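Local coordinates for beta-hexosaminidase LpqI (Mycobacterium tuberculosis H37Rv, PDB 6GFV), which cleaves terminal beta-1,4-linked N-acetylglucosamine from peptidoglycan fragments, a step in the recycling of the mycobacterial cell wall, at residues Gln110-Leu115 / Ala163-Gln168; Val222-Gly227 / Pro259-Pro264; Pro74-Val79 / Thr335-Asn340. One frame throughout, in Å; residues are numbered along the deposited sequence.

How the contacts relate
The three contacts sample different layers of one TIM-barrel-type domain. Contact 1 joins two helices on the outside, its centre about 19 Å from that of the chain; contact 2, centred about 9 Å from it, sets the start of strand 223-230 against the loop leading into strand 265-267. Contact 3, flanking both in sequence, brings the end of helix 323-337 to the start of strand 76-83. Contacts 2 and 3 both involve strands of the barrel sheet, centres about 16 Å apart, and touch at Pro264 CB and Met336 SD (3.9 Å). Contact 2 is nearest the probable active site: its Val224 side chain lies about 7 Å from that of Lys180, substrate-binding by similarity, against about 10 Å for Tyr166.

Contact 1 (Gln110-Leu115 / Ala163-Gln168); sequences QQVRDL and AGAYAQ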
loop_
_atom_site.group_PDB
_atom_site.type_symbol
_atom_site.label_atom_id
_atom_site.label_comp_id
_atom_site.label_asym_id
_atom_site.label_seq_id
_atom_site.Cartn_x
_atom_site.Cartn_y
_atom_site.Cartn_z
ATOM N N GLN A 110 5.239 24.101 2.927
ATOM C CA GLN A 110 4.436 24.465 1.778
ATOM C C GLN A 110 5.144 24.141 0.458
ATOM O O GLN A 110 4.505 23.689 -0.474
ATOM C CB GLN A 110 4.084 25.945 1.841
ATOM C CG GLN A 110 3.228 26.411 0.699
ATOM C CD GLN A 110 2.938 27.892 0.763
ATOM O OE1 GLN A 110 3.816 28.720 0.527
ATOM N NE2 GLN A 110 1.710 28.237 1.108
ATOM N N GLN A 111 6.455 24.369 0.382
ATOM C CA GLN A 111 7.235 24.004 -0.806
ATOM C C GLN A 111 7.229 22.496 -1.023
ATOM O O GLN A 111 7.285 22.016 -2.149
ATOM C CB GLN A 111 8.681 24.487 -0.695
ATOM C CG GLN A 111 8.915 25.983 -0.929
ATOM C CD GLN A 111 10.377 26.371 -0.749
ATOM O OE1 GLN A 111 11.026 25.946 0.202
ATOM N NE2 GLN A 111 10.905 27.165 -1.683
ATOM N N VAL A 112 7.146 21.743 0.064
ATOM C CA VAL A 112 7.093 20.303 -0.061
ATOM C C VAL A 112 5.729 19.884 -0.594
ATOM O O VAL A 112 5.638 18.976 -1.412
ATOM C CB VAL A 112 7.414 19.609 1.278
ATOM C CG1 VAL A 112 7.059 18.141 1.214
ATOM C CG2 VAL A 112 8.906 19.802 1.614
ATOM N N ARG A 113 4.678 20.560 -0.140
ATOM C CA ARG A 113 3.339 20.345 -0.688
ATOM C C ARG A 113 3.310 20.673 -2.190
ATOM O O ARG A 113 2.709 19.948 -2.963
ATOM C CB ARG A 113 2.299 21.183 0.065
ATOM C CG ARG A 113 0.864 20.874 -0.338
ATOM C CD ARG A 113 -0.144 21.789 0.327
ATOM N NE ARG A 113 -1.489 21.502 -0.154
ATOM C CZ ARG A 113 -2.601 21.954 0.410
ATOM N NH1 ARG A 113 -2.532 22.708 1.498
ATOM N NH2 ARG A 113 -3.784 21.638 -0.100
ATOM N N ASP A 114 3.951 21.776 -2.578
ATOM C CA ASP A 114 4.118 22.150 -3.992
ATOM C C ASP A 114 4.725 21.018 -4.814
ATOM O O ASP A 114 4.198 20.654 -5.859
ATOM C CB ASP A 114 5.008 23.383 -4.144
ATOM C CG ASP A 114 4.391 24.655 -3.574
ATOM O OD1 ASP A 114 3.173 24.712 -3.353
ATOM O OD2 ASP A 114 5.154 25.611 -3.360
ATOM N N LEU A 115 5.836 20.470 -4.338
ATOM C CA LEU A 115 6.565 19.470 -5.103
ATOM C C LEU A 115 5.758 18.192 -5.220
ATOM O O LEU A 115 5.702 17.595 -6.291
ATOM C CB LEU A 115 7.941 19.177 -4.484
ATOM C CG LEU A 115 8.814 18.086 -5.144
ATOM C CD1 LEU A 115 9.199 18.456 -6.563
ATOM C CD2 LEU A 115 10.062 17.817 -4.345
ATOM N N ALA A 163 5.607 14.932 6.302
ATOM C CA ALA A 163 4.916 13.832 5.632
ATOM C C ALA A 163 3.455 14.210 5.362
ATOM O O ALA A 163 2.888 13.804 4.352
ATOM C CB ALA A 163 4.984 12.563 6.435
ATOM N N GLY A 164 2.871 14.981 6.276
ATOM C CA GLY A 164 1.520 15.497 6.129
ATOM C C GLY A 164 1.391 16.368 4.888
ATOM O O GLY A 164 0.461 16.203 4.108
ATOM N N ALA A 165 2.339 17.286 4.703
ATOM C CA ALA A 165 2.388 18.115 3.502
ATOM C C ALA A 165 2.518 17.273 2.234
ATOM O O ALA A 165 1.881 17.586 1.257
ATOM C CB ALA A 165 3.533 19.120 3.574
ATOM N N TYR A 166 3.338 16.222 2.250
ATOM C CA TYR A 166 3.538 15.398 1.053
ATOM C C TYR A 166 2.261 14.670 0.660
ATOM O O TYR A 166 1.871 14.659 -0.514
ATOM C CB TYR A 166 4.670 14.380 1.236
ATOM C CG TYR A 166 5.315 13.973 -0.082
ATOM C CD1 TYR A 166 4.760 12.976 -0.875
ATOM C CD2 TYR A 166 6.470 14.608 -0.543
ATOM C CE1 TYR A 166 5.340 12.611 -2.084
ATOM C CE2 TYR A 166 7.054 14.256 -1.752
ATOM C CZ TYR A 166 6.483 13.258 -2.518
ATOM O OH TYR A 166 7.043 12.899 -3.710
ATOM N N ALA A 167 1.623 14.043 1.641
ATOM C CA ALA A 167 0.348 13.374 1.416
ATOM C C ALA A 167 -0.713 14.322 0.838
ATOM O O ALA A 167 -1.456 13.946 -0.059
ATOM C CB ALA A 167 -0.160 12.747 2.720
ATOM N N GLN A 168 -0.777 15.544 1.352
ATOM C CA GLN A 168 -1.783 16.505 0.901
ATOM C C GLN A 168 -1.510 16.897 -0.546
ATOM O O GLN A 168 -2.445 17.077 -1.325
ATOM C CB GLN A 168 -1.816 17.749 1.805
ATOM C CG GLN A 168 -2.969 18.714 1.543
ATOM C CD GLN A 168 -4.320 18.021 1.467
ATOM O OE1 GLN A 168 -4.717 17.302 2.379
ATOM N NE2 GLN A 168 -5.025 18.226 0.371
#
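Arg113 and Val112 meet Ala165, Tyr166 and Gln168 in a helix-helix packing contact on the outer layer of the glycoside hydrolase family 3 barrel domain, between helix 109-126 and helix 156-172. The local axes approach to 7.5 Å at a signed crossing angle of -32°, so the helices run roughly the same way. Backbones come close at Arg113 and Ala165, whose CA atoms are 4.8 Å apart; the small alanine side chain permits this approach, with Arg113 CB 4.3 Å from Ala165 CB.

On one flank the contact is apolar. Val112 CG1, anti to its own backbone N (chi1 167°), reaches the edge of the Tyr166 ring near the ring plane, 4.0 Å from Tyr166 CD2, and the two side chains cross at about a right angle. The Tyr166 side chain also touches Ala116 and Arg119 of helix 109-126.

The other flank pairs two long side chains with polar ends. Extended Arg113 runs alongside Gln168, whose CG sits 3.3 Å above the guanidinium plane, nearer its border than its centre, and 3.5 Å from Arg113 NH2. The guanidinium and amide planes are 67° apart. Asp172 receives both groups, by a salt bridge from Arg113 NE and a hydrogen bond from Gln168 NE2, while Gln168 OE1 bonds Arg171. With no hydrogen bond between the segments, their direct contact rests on van der Waals packing, and the shared carboxylate probably helps keep the two polar chains side by side.

Contact 2 (Val222-Gly227 / Pro259-Pro264); sequences VGVMVG and PPFDGP
Phe261 and Pro264 pack against Val222-Val224 where parallel strands 223-230 and 265-267 of the TIM-barrel-type domain begin to pair. The polar part is a single hydrogen bond between the segments: Val224 N donates to Pro264 O over 3.1 Å, with an N-H...O angle of 160°. Gly223 CA, 3.3 Å from Pro264 O, adds a secondary, bent CA-H...O contact to the same oxygen. Val224 also bonds Phe266 through the backbone, carrying the pairing into strand 265-267.

The aromatic contacts use both faces and the edge of Phe261. Val224 CG2 lies over one face in a CH-pi contact, 4.2 Å from the ring centroid and 26° off the normal. Gly263 N stands 3.5 Å from the plane over the centre of the opposite face, so the ring is held between the strand and its own loop. Further apolar packing comes from Val222 CG1, 3.9 Å from Phe261 CE1, and from Leu250 of helix 244-252, which touches both Val224 and Phe261. Phe261 CG is anti to the backbone N (chi1 -179°), which sends the ring toward the strand; there Val222 O meets its edge in the ring plane, 3.4 Å from Phe261 CZ.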
loop_
_atom_site.group_PDB
_atom_site.type_symbol
_atom_site.label_atom_id
_atom_site.label_comp_id
_atom_site.label_asym_id
_atom_site.label_seq_id
_atom_site.Cartn_x
_atom_site.Cartn_y
_atom_site.Cartn_z
ATOM N N VAL A 222 -6.757 8.452 2.355
ATOM C CA VAL A 222 -5.408 8.001 2.698
ATOM C C VAL A 222 -5.447 6.499 2.970
ATOM O O VAL A 222 -6.427 5.985 3.502
ATOM C CB VAL A 222 -4.837 8.761 3.928
ATOM C CG1 VAL A 222 -5.664 8.457 5.212
ATOM C CG2 VAL A 222 -3.364 8.452 4.135
ATOM N N GLY A 223 -4.396 5.797 2.563
ATOM C CA GLY A 223 -4.220 4.394 2.881
ATOM C C GLY A 223 -3.119 4.205 3.931
ATOM O O GLY A 223 -2.385 5.134 4.233
ATOM N N VAL A 224 -3.007 3.004 4.484
ATOM C CA VAL A 224 -1.885 2.673 5.374
ATOM C C VAL A 224 -1.258 1.329 4.987
ATOM O O VAL A 224 -1.974 0.353 4.808
ATOM C CB VAL A 224 -2.338 2.648 6.866
ATOM C CG1 VAL A 224 -1.219 2.180 7.763
ATOM C CG2 VAL A 224 -2.841 4.031 7.306
ATOM N N MET A 225 0.067 1.304 4.822
ATOM C CA MET A 225 0.807 0.071 4.576
ATOM C C MET A 225 1.407 -0.448 5.875
ATOM O O MET A 225 2.084 0.300 6.565
ATOM C CB MET A 225 1.932 0.280 3.558
ATOM C CG MET A 225 2.901 -0.892 3.486
ATOM S SD MET A 225 4.240 -0.758 2.264
ATOM C CE MET A 225 3.331 -1.089 0.768
ATOM N N VAL A 226 1.170 -1.717 6.193
ATOM C CA VAL A 226 1.673 -2.324 7.432
ATOM C C VAL A 226 2.944 -3.113 7.129
ATOM O O VAL A 226 2.934 -3.963 6.268
ATOM C CB VAL A 226 0.614 -3.249 8.073
ATOM C CG1 VAL A 226 1.105 -3.816 9.405
ATOM C CG2 VAL A 226 -0.720 -2.496 8.276
ATOM N N GLY A 227 4.038 -2.791 7.809
ATOM C CA GLY A 227 5.309 -3.464 7.609
ATOM C C GLY A 227 5.414 -4.874 8.180
ATOM O O GLY A 227 4.548 -5.324 8.937
ATOM N N PRO A 259 -8.135 8.385 16.541
ATOM C CA PRO A 259 -9.483 7.969 16.152
ATOM C C PRO A 259 -9.417 6.662 15.355
ATOM O O PRO A 259 -8.335 6.261 14.980
ATOM C CB PRO A 259 -9.979 9.137 15.301
ATOM C CG PRO A 259 -8.797 9.870 14.934
ATOM C CD PRO A 259 -7.774 9.686 15.969
ATOM N N PRO A 260 -10.551 5.989 15.132
ATOM C CA PRO A 260 -10.493 4.719 14.391
ATOM C C PRO A 260 -10.157 4.931 12.910
ATOM O O PRO A 260 -10.393 6.030 12.427
ATOM C CB PRO A 260 -11.905 4.150 14.549
ATOM C CG PRO A 260 -12.561 4.964 15.592
ATOM C CD PRO A 260 -11.910 6.300 15.589
ATOM N N PHE A 261 -9.627 3.914 12.223
ATOM C CA PHE A 261 -9.312 4.018 10.789
ATOM C C PHE A 261 -10.066 2.985 9.966
ATOM O O PHE A 261 -9.891 1.791 10.167
ATOM C CB PHE A 261 -7.804 3.859 10.531
ATOM C CG PHE A 261 -7.419 3.989 9.078
ATOM C CD1 PHE A 261 -7.528 5.201 8.418
ATOM C CD2 PHE A 261 -6.939 2.896 8.371
ATOM C CE1 PHE A 261 -7.166 5.314 7.068
ATOM C CE2 PHE A 261 -6.585 3.004 7.028
ATOM C CZ PHE A 261 -6.688 4.217 6.388
ATOM N N ASP A 262 -10.889 3.456 9.035
ATOM C CA ASP A 262 -11.703 2.580 8.200
ATOM C C ASP A 262 -11.326 2.661 6.706
ATOM O O ASP A 262 -12.064 2.191 5.854
ATOM C CB ASP A 262 -13.188 2.917 8.385
ATOM C CG ASP A 262 -14.111 1.824 7.864
ATOM O OD1 ASP A 262 -13.852 0.643 8.130
ATOM O OD2 ASP A 262 -15.094 2.145 7.176
ATOM N N GLY A 263 -10.189 3.284 6.403
ATOM C CA GLY A 263 -9.666 3.335 5.050
ATOM C C GLY A 263 -8.983 2.048 4.618
ATOM O O GLY A 263 -8.988 1.075 5.368
ATOM N N PRO A 264 -8.395 2.029 3.395
ATOM C CA PRO A 264 -7.741 0.830 2.854
ATOM C C PRO A 264 -6.381 0.530 3.512
ATOM O O PRO A 264 -5.544 1.419 3.646
ATOM C CB PRO A 264 -7.566 1.173 1.359
ATOM C CG PRO A 264 -7.355 2.664 1.374
ATOM C CD PRO A 264 -8.223 3.195 2.503
#

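Contact 3 (Pro74-Val79 / Thr335-Asn340); sequences PLAVSV and TMKGPN
Pro74 and Lys337 have the nearest CA atoms of the two segments, 6.5 Å apart, where the chain leading into strand 76-83 meets the last turn of helix 323-337 and Gly338 leaves the helix with a positive phi of 80°. Lys337 reaches across with its aliphatic chain. CG is anti to the carbonyl carbon (chi1 -79°) and the rest is extended, which passes the methylenes over Pro74 O, with Lys337 CD 3.2 Å from that oxygen. Farther out, Lys337 CE lies 4.0 Å from Ala76 CB. The ammonium end hydrogen-bonds to Gly46 O, just before the adjacent strand 47-50, and to Gln24 OE1.

The arrangement packs the C-terminal end of a late helix of the TIM-barrel-type domain against the entry to a core strand, whose Ala76 is bonded through the backbone to Gly46 and Ile48. Beyond the helix, the Asn340 side chain crosses the Pro74 ring obliquely. Its amide oxygen packs closely on the ring carbons, Asn340 OD1 lying 3.1 Å from Pro74 CD. The polar partners of this amide are elsewhere: ND2 bonds Pro72 O and Ser5 O, and OD1 accepts from Arg4 NH1.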
loop_
_atom_site.group_PDB
_atom_site.type_symbol
_atom_site.label_atom_id
_atom_site.label_comp_id
_atom_site.label_asym_id
_atom_site.label_seq_id
_atom_site.Cartn_x
_atom_site.Cartn_y
_atom_site.Cartn_z
ATOM N N PRO A 74 -12.671 0.895 -11.940
ATOM C CA PRO A 74 -11.382 1.112 -12.589
ATOM C C PRO A 74 -10.228 0.352 -11.935
ATOM O O PRO A 74 -10.115 0.292 -10.719
ATOM C CB PRO A 74 -11.187 2.620 -12.460
ATOM C CG PRO A 74 -12.577 3.162 -12.362
ATOM C CD PRO A 74 -13.340 2.164 -11.603
ATOM N N LEU A 75 -9.395 -0.256 -12.761
ATOM C CA LEU A 75 -8.183 -0.922 -12.303
ATOM C C LEU A 75 -7.315 0.006 -11.449
ATOM O O LEU A 75 -7.113 1.160 -11.818
ATOM C CB LEU A 75 -7.378 -1.400 -13.512
ATOM C CG LEU A 75 -6.143 -2.268 -13.264
ATOM C CD1 LEU A 75 -6.537 -3.681 -12.843
ATOM C CD2 LEU A 75 -5.228 -2.291 -14.474
ATOM N N ALA A 76 -6.800 -0.480 -10.317
ATOM C CA ALA A 76 -5.834 0.304 -9.534
ATOM C C ALA A 76 -4.422 0.198 -10.136
ATOM O O ALA A 76 -3.997 -0.882 -10.515
ATOM C CB ALA A 76 -5.811 -0.156 -8.059
ATOM N N VAL A 77 -3.700 1.314 -10.208
ATOM C CA VAL A 77 -2.316 1.301 -10.692
ATOM C C VAL A 77 -1.363 1.954 -9.690
ATOM O O VAL A 77 -1.434 3.158 -9.463
ATOM C CB VAL A 77 -2.184 2.020 -12.059
ATOM C CG1 VAL A 77 -0.764 1.883 -12.611
ATOM C CG2 VAL A 77 -3.211 1.493 -13.034
ATOM N N SER A 78 -0.466 1.160 -9.111
ATOM C CA SER A 78 0.369 1.637 -8.009
ATOM C C SER A 78 1.870 1.630 -8.323
ATOM O O SER A 78 2.313 0.935 -9.230
ATOM C CB SER A 78 0.119 0.785 -6.772
ATOM O OG SER A 78 0.595 -0.516 -6.990
ATOM N N VAL A 79 2.643 2.378 -7.538
ATOM C CA VAL A 79 4.077 2.577 -7.771
ATOM C C VAL A 79 4.759 3.062 -6.488
ATOM O O VAL A 79 4.122 3.696 -5.648
ATOM C CB VAL A 79 4.306 3.604 -8.919
ATOM C CG1 VAL A 79 3.744 4.957 -8.537
ATOM C CG2 VAL A 79 5.795 3.707 -9.341
ATOM N N THR A 335 -14.611 1.913 -2.565
ATOM C CA THR A 335 -14.622 3.279 -2.065
ATOM C C THR A 335 -13.323 3.971 -2.445
ATOM O O THR A 335 -13.320 5.117 -2.868
ATOM C CB THR A 335 -14.808 3.328 -0.499
ATOM O OG1 THR A 335 -16.035 2.702 -0.121
ATOM C CG2 THR A 335 -14.810 4.743 0.009
ATOM N N MET A 336 -12.219 3.251 -2.295
ATOM C CA MET A 336 -10.903 3.739 -2.693
ATOM C C MET A 336 -10.853 4.054 -4.191
ATOM O O MET A 336 -10.353 5.095 -4.590
ATOM C CB MET A 336 -9.822 2.708 -2.329
ATOM C CG MET A 336 -8.423 3.012 -2.849
ATOM S SD MET A 336 -7.220 1.713 -2.530
ATOM C CE MET A 336 -7.575 0.594 -3.883
ATOM N N LYS A 337 -11.389 3.155 -5.008
ATOM C CA LYS A 337 -11.305 3.298 -6.463
ATOM C C LYS A 337 -12.215 4.395 -6.993
ATOM O O LYS A 337 -11.897 5.024 -7.985
ATOM C CB LYS A 337 -11.630 1.976 -7.158
ATOM C CG LYS A 337 -10.474 0.996 -7.159
ATOM C CD LYS A 337 -10.874 -0.336 -7.721
ATOM C CE LYS A 337 -9.674 -1.252 -7.881
ATOM N NZ LYS A 337 -10.032 -2.448 -8.644
ATOM N N GLY A 338 -13.334 4.637 -6.327
ATOM C CA GLY A 338 -14.251 5.667 -6.759
ATOM C C GLY A 338 -15.147 5.229 -7.904
ATOM O O GLY A 338 -15.021 4.127 -8.419
ATOM N N PRO A 339 -16.062 6.103 -8.322
ATOM C CA PRO A 339 -17.069 5.636 -9.276
ATOM C C PRO A 339 -16.551 5.581 -10.698
ATOM O O PRO A 339 -15.571 6.248 -11.032
ATOM C CB PRO A 339 -18.191 6.669 -9.138
ATOM C CG PRO A 339 -17.516 7.905 -8.691
ATOM C CD PRO A 339 -16.259 7.510 -7.939
ATOM N N ASN A 340 -17.196 4.760 -11.520
ATOM C CA ASN A 340 -16.911 4.738 -12.949
ATOM C C ASN A 340 -17.277 6.028 -13.650
ATOM O O ASN A 340 -18.273 6.662 -13.313
ATOM C CB ASN A 340 -17.644 3.586 -13.620
ATOM C CG ASN A 340 -16.931 2.289 -13.441
ATOM O OD1 ASN A 340 -15.721 2.212 -13.637
ATOM N ND2 ASN A 340 -17.662 1.259 -13.059
#